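Long-range contact in CRISPR-associated protein CasA/Cse1 (Thermus thermophilus, PDB 4AN8), which is part of the Cascade ribonucleoprotein complex of a type I-E CRISPR system and probably helps to target invading nucleic acids in bacterial adaptive immunity: residues A[213-218]-A[241-246]. Numbering follows the deposited sequence.
Sequences EDDAPI and RTRVYT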
ATOM      1  N   GLU A 213       5.526 -23.826   6.858  1.00 40.65           N
ATOM      2  CA  GLU A 213       6.390 -24.093   8.008  1.00 40.65           C
ATOM      3  C   GLU A 213       6.769 -22.838   8.821  1.00 40.65           C
ATOM      4  O   GLU A 213       7.241 -21.848   8.263  1.00 40.65           O
ATOM      5  CB  GLU A 213       7.646 -24.856   7.568  1.00110.03           C
ATOM      6  CG  GLU A 213       7.403 -26.333   7.232  1.00110.03           C
ATOM      7  CD  GLU A 213       6.723 -26.548   5.884  1.00110.03           C
ATOM      8  OE1 GLU A 213       6.719 -25.610   5.058  1.00110.03           O
ATOM      9  OE2 GLU A 213       6.197 -27.659   5.650  1.00110.03           O
ATOM     10  N   ASP A 214       6.561 -22.888  10.134  1.00 46.70           N
ATOM     11  CA  ASP A 214       7.049 -21.842  11.039  1.00 46.70           C
ATOM     12  C   ASP A 214       6.212 -20.578  10.933  1.00 46.70           C
ATOM     13  O   ASP A 214       6.673 -19.478  11.236  1.00 46.70           O
ATOM     14  CB  ASP A 214       8.524 -21.514  10.768  1.00 77.25           C
ATOM     15  CG  ASP A 214       9.474 -22.609  11.248  1.00 77.25           C
ATOM     16  OD1 ASP A 214       9.606 -23.639  10.551  1.00 77.25           O
ATOM     17  OD2 ASP A 214      10.101 -22.435  12.317  1.00 77.25           O
ATOM     18  N   ASP A 215       4.977 -20.739  10.487  1.00 32.12           N
ATOM     19  CA  ASP A 215       4.108 -19.608  10.297  1.00 32.12           C
ATOM     20  C   ASP A 215       2.743 -20.033  10.785  1.00 32.12           C
ATOM     21  O   ASP A 215       2.430 -21.218  10.813  1.00 32.12           O
ATOM     22  CB  ASP A 215       4.070 -19.210   8.817  1.00 27.37           C
ATOM     23  CG  ASP A 215       3.254 -17.944   8.566  1.00 27.37           C
ATOM     24  OD1 ASP A 215       3.247 -17.051   9.425  1.00 27.37           O
ATOM     25  OD2 ASP A 215       2.614 -17.848   7.506  1.00 27.37           O
ATOM     26  N   ALA A 216       1.941 -19.061  11.191  1.00 20.46           N
ATOM     27  CA  ALA A 216       0.581 -19.320  11.614  1.00 20.46           C
ATOM     28  C   ALA A 216      -0.090 -17.965  11.738  1.00 20.46           C
ATOM     29  O   ALA A 216       0.515 -17.019  12.238  1.00 20.46           O
ATOM     30  CB  ALA A 216       0.570 -20.058  12.984  1.00 19.12           C
ATOM     31  N   PRO A 217      -1.322 -17.862  11.256  1.00 23.65           N
ATOM     32  CA  PRO A 217      -2.090 -16.633  11.460  1.00 23.65           C
ATOM     33  C   PRO A 217      -2.589 -16.582  12.907  1.00 23.65           C
ATOM     34  O   PRO A 217      -2.556 -17.607  13.616  1.00 23.65           O
ATOM     35  CB  PRO A 217      -3.268 -16.785  10.487  1.00 22.51           C
ATOM     36  CG  PRO A 217      -3.434 -18.304  10.330  1.00 22.51           C
ATOM     37  CD  PRO A 217      -2.028 -18.865  10.432  1.00 22.51           C
ATOM     38  N   ILE A 218      -3.044 -15.403  13.326  1.00 23.77           N
ATOM     39  CA  ILE A 218      -3.429 -15.173  14.700  1.00 23.77           C
ATOM     40  C   ILE A 218      -4.471 -16.180  15.195  1.00 23.77           C
ATOM     41  O   ILE A 218      -4.473 -16.527  16.378  1.00 23.77           O
ATOM     42  CB  ILE A 218      -3.959 -13.730  14.902  1.00 17.32           C
ATOM     43  CG1 ILE A 218      -4.061 -13.385  16.406  1.00 17.32           C
ATOM     44  CG2 ILE A 218      -5.323 -13.529  14.175  1.00 17.32           C
ATOM     45  CD1 ILE A 218      -2.711 -13.344  17.129  1.00 17.32           C
ATOM     46  N   ARG A 241       4.729 -15.197   6.910  1.00 21.82           N
ATOM     47  CA  ARG A 241       3.865 -14.407   6.045  1.00 21.82           C
ATOM     48  C   ARG A 241       2.480 -14.154   6.649  1.00 21.82           C
ATOM     49  O   ARG A 241       2.041 -13.012   6.733  1.00 21.82           O
ATOM     50  CB  ARG A 241       3.730 -15.038   4.658  1.00 16.48           C
ATOM     51  CG  ARG A 241       2.968 -14.151   3.663  1.00 16.48           C
ATOM     52  CD  ARG A 241       2.783 -14.866   2.343  1.00 16.48           C
ATOM     53  NE  ARG A 241       4.065 -15.231   1.752  1.00 16.48           N
ATOM     54  CZ  ARG A 241       4.203 -15.909   0.624  1.00 16.48           C
ATOM     55  NH1 ARG A 241       3.122 -16.293  -0.077  1.00 16.48           N
ATOM     56  NH2 ARG A 241       5.421 -16.184   0.184  1.00 16.48           N
ATOM     57  N   THR A 242       1.785 -15.207   7.061  1.00 14.96           N
ATOM     58  CA  THR A 242       0.427 -15.017   7.543  1.00 14.96           C
ATOM     59  C   THR A 242       0.407 -14.500   8.957  1.00 14.96           C
ATOM     60  O   THR A 242      -0.584 -13.893   9.379  1.00 14.96           O
ATOM     61  CB  THR A 242      -0.427 -16.285   7.418  1.00 19.89           C
ATOM     62  OG1 THR A 242      -0.011 -17.244   8.394  1.00 19.89           O
ATOM     63  CG2 THR A 242      -0.262 -16.867   6.030  1.00 19.89           C
ATOM     64  N   ARG A 243       1.490 -14.725   9.699  1.00 19.05           N
ATOM     65  CA  ARG A 243       1.570 -14.183  11.060  1.00 19.05           C
ATOM     66  C   ARG A 243       1.674 -12.668  10.918  1.00 19.05           C
ATOM     67  O   ARG A 243       1.034 -11.916  11.617  1.00 19.05           O
ATOM     68  CB  ARG A 243       2.785 -14.753  11.827  1.00 21.20           C
ATOM     69  CG  ARG A 243       3.055 -14.068  13.160  1.00 21.20           C
ATOM     70  CD  ARG A 243       4.288 -14.658  13.913  1.00 21.20           C
ATOM     71  NE  ARG A 243       4.140 -16.093  14.185  1.00 21.20           N
ATOM     72  CZ  ARG A 243       4.841 -17.039  13.552  1.00 21.20           C
ATOM     73  NH1 ARG A 243       5.758 -16.727  12.633  1.00 21.20           N
ATOM     74  NH2 ARG A 243       4.644 -18.309  13.848  1.00 21.20           N
ATOM     75  N   VAL A 244       2.495 -12.228   9.988  1.00 16.51           N
ATOM     76  CA  VAL A 244       2.587 -10.807   9.704  1.00 16.51           C
ATOM     77  C   VAL A 244       1.310 -10.199   9.088  1.00 16.51           C
ATOM     78  O   VAL A 244       0.903  -9.137   9.500  1.00 16.51           O
ATOM     79  CB  VAL A 244       3.858 -10.482   8.922  1.00 14.78           C
ATOM     80  CG1 VAL A 244       3.893  -8.989   8.541  1.00 14.78           C
ATOM     81  CG2 VAL A 244       5.061 -10.829   9.798  1.00 14.78           C
ATOM     82  N   TYR A 245       0.665 -10.892   8.153  1.00 19.31           N
ATOM     83  CA  TYR A 245      -0.629 -10.455   7.596  1.00 19.31           C
ATOM     84  C   TYR A 245      -1.710 -10.272   8.665  1.00 19.31           C
ATOM     85  O   TYR A 245      -2.647  -9.487   8.501  1.00 19.31           O
ATOM     86  CB  TYR A 245      -1.160 -11.495   6.599  1.00 17.81           C
ATOM     87  CG  TYR A 245      -0.534 -11.467   5.215  1.00 17.81           C
ATOM     88  CD1 TYR A 245       0.498 -10.566   4.887  1.00 17.81           C
ATOM     89  CD2 TYR A 245      -0.971 -12.350   4.237  1.00 17.81           C
ATOM     90  CE1 TYR A 245       1.047 -10.552   3.617  1.00 17.81           C
ATOM     91  CE2 TYR A 245      -0.430 -12.342   2.963  1.00 17.81           C
ATOM     92  CZ  TYR A 245       0.568 -11.447   2.654  1.00 17.81           C
ATOM     93  OH  TYR A 245       1.089 -11.477   1.384  1.00 17.81           O
ATOM     94  N   THR A 246      -1.616 -11.040   9.742  1.00 17.41           N
ATOM     95  CA  THR A 246      -2.648 -10.986  10.761  1.00 17.41           C
ATOM     96  C   THR A 246      -2.077 -10.560  12.109  1.00 17.41           C
ATOM     97  O   THR A 246      -2.593 -10.924  13.145  1.00 17.41           O
ATOM     98  CB  THR A 246      -3.338 -12.358  10.902  1.00 19.09           C
ATOM     99  OG1 THR A 246      -2.380 -13.327  11.353  1.00 19.09           O
ATOM    100  CG2 THR A 246      -3.964 -12.801   9.534  1.00 19.09           C
TER
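With CG swung trans to the backbone N (chi1 -175°), Asp215 lays its carboxylate against the first turn of helix 241-245, where Thr242, its hydroxyl held between N and C (chi1 72°), turns OG1 onto the same group. The carboxylate spans two successive amides: Thr242 N gives its hydrogen to Asp215 OD2 at 2.8 Å and Arg243 N bonds Asp215 OD1 at 2.9 Å, each on the syn lone pair. Thr242 OG1 donates to Asp215 OD2 as well, 2.8 Å away, but from above the carboxylate plane (51° out of it). Tyr210 OH also binds OD2. A carboxylate from the loop between helices 199-206 and 226-229 thereby accepts from two consecutive backbone amides at the start of helix 241-245 and ties the loop to the helix.

Arg243 reaches back along that loop, its NH1 bonding Asp214 O at 3.2 Å near the guanidinium plane; the same NH1 also donates to Thr239 O. Asp215 OD1 lies over a face of this guanidinium, 4.1 Å from Arg243 NH1, an attraction of charges without a directed N-H. Ala216 O rests against Arg243 CB, and Pro217 lies beside Thr242, with Pro217 CD 3.3 Å from Thr242 OG1.

Just past the last helical turn, Thr246 OG1 links loop and helix: it donates to Thr242 O (2.7 Å) and accepts from Ile218 N at 2.9 Å. Pro217 and Thr242 both touch Arg66 of helix 50-67, while Ile218 and Arg243 pack on Trp236 of strand 235-237.

The buried carboxylate thus has both oxygens engaged, and the amides of the helix start, together with nearby Arg243, would be expected to stabilise its negative charge and favour the ionised form.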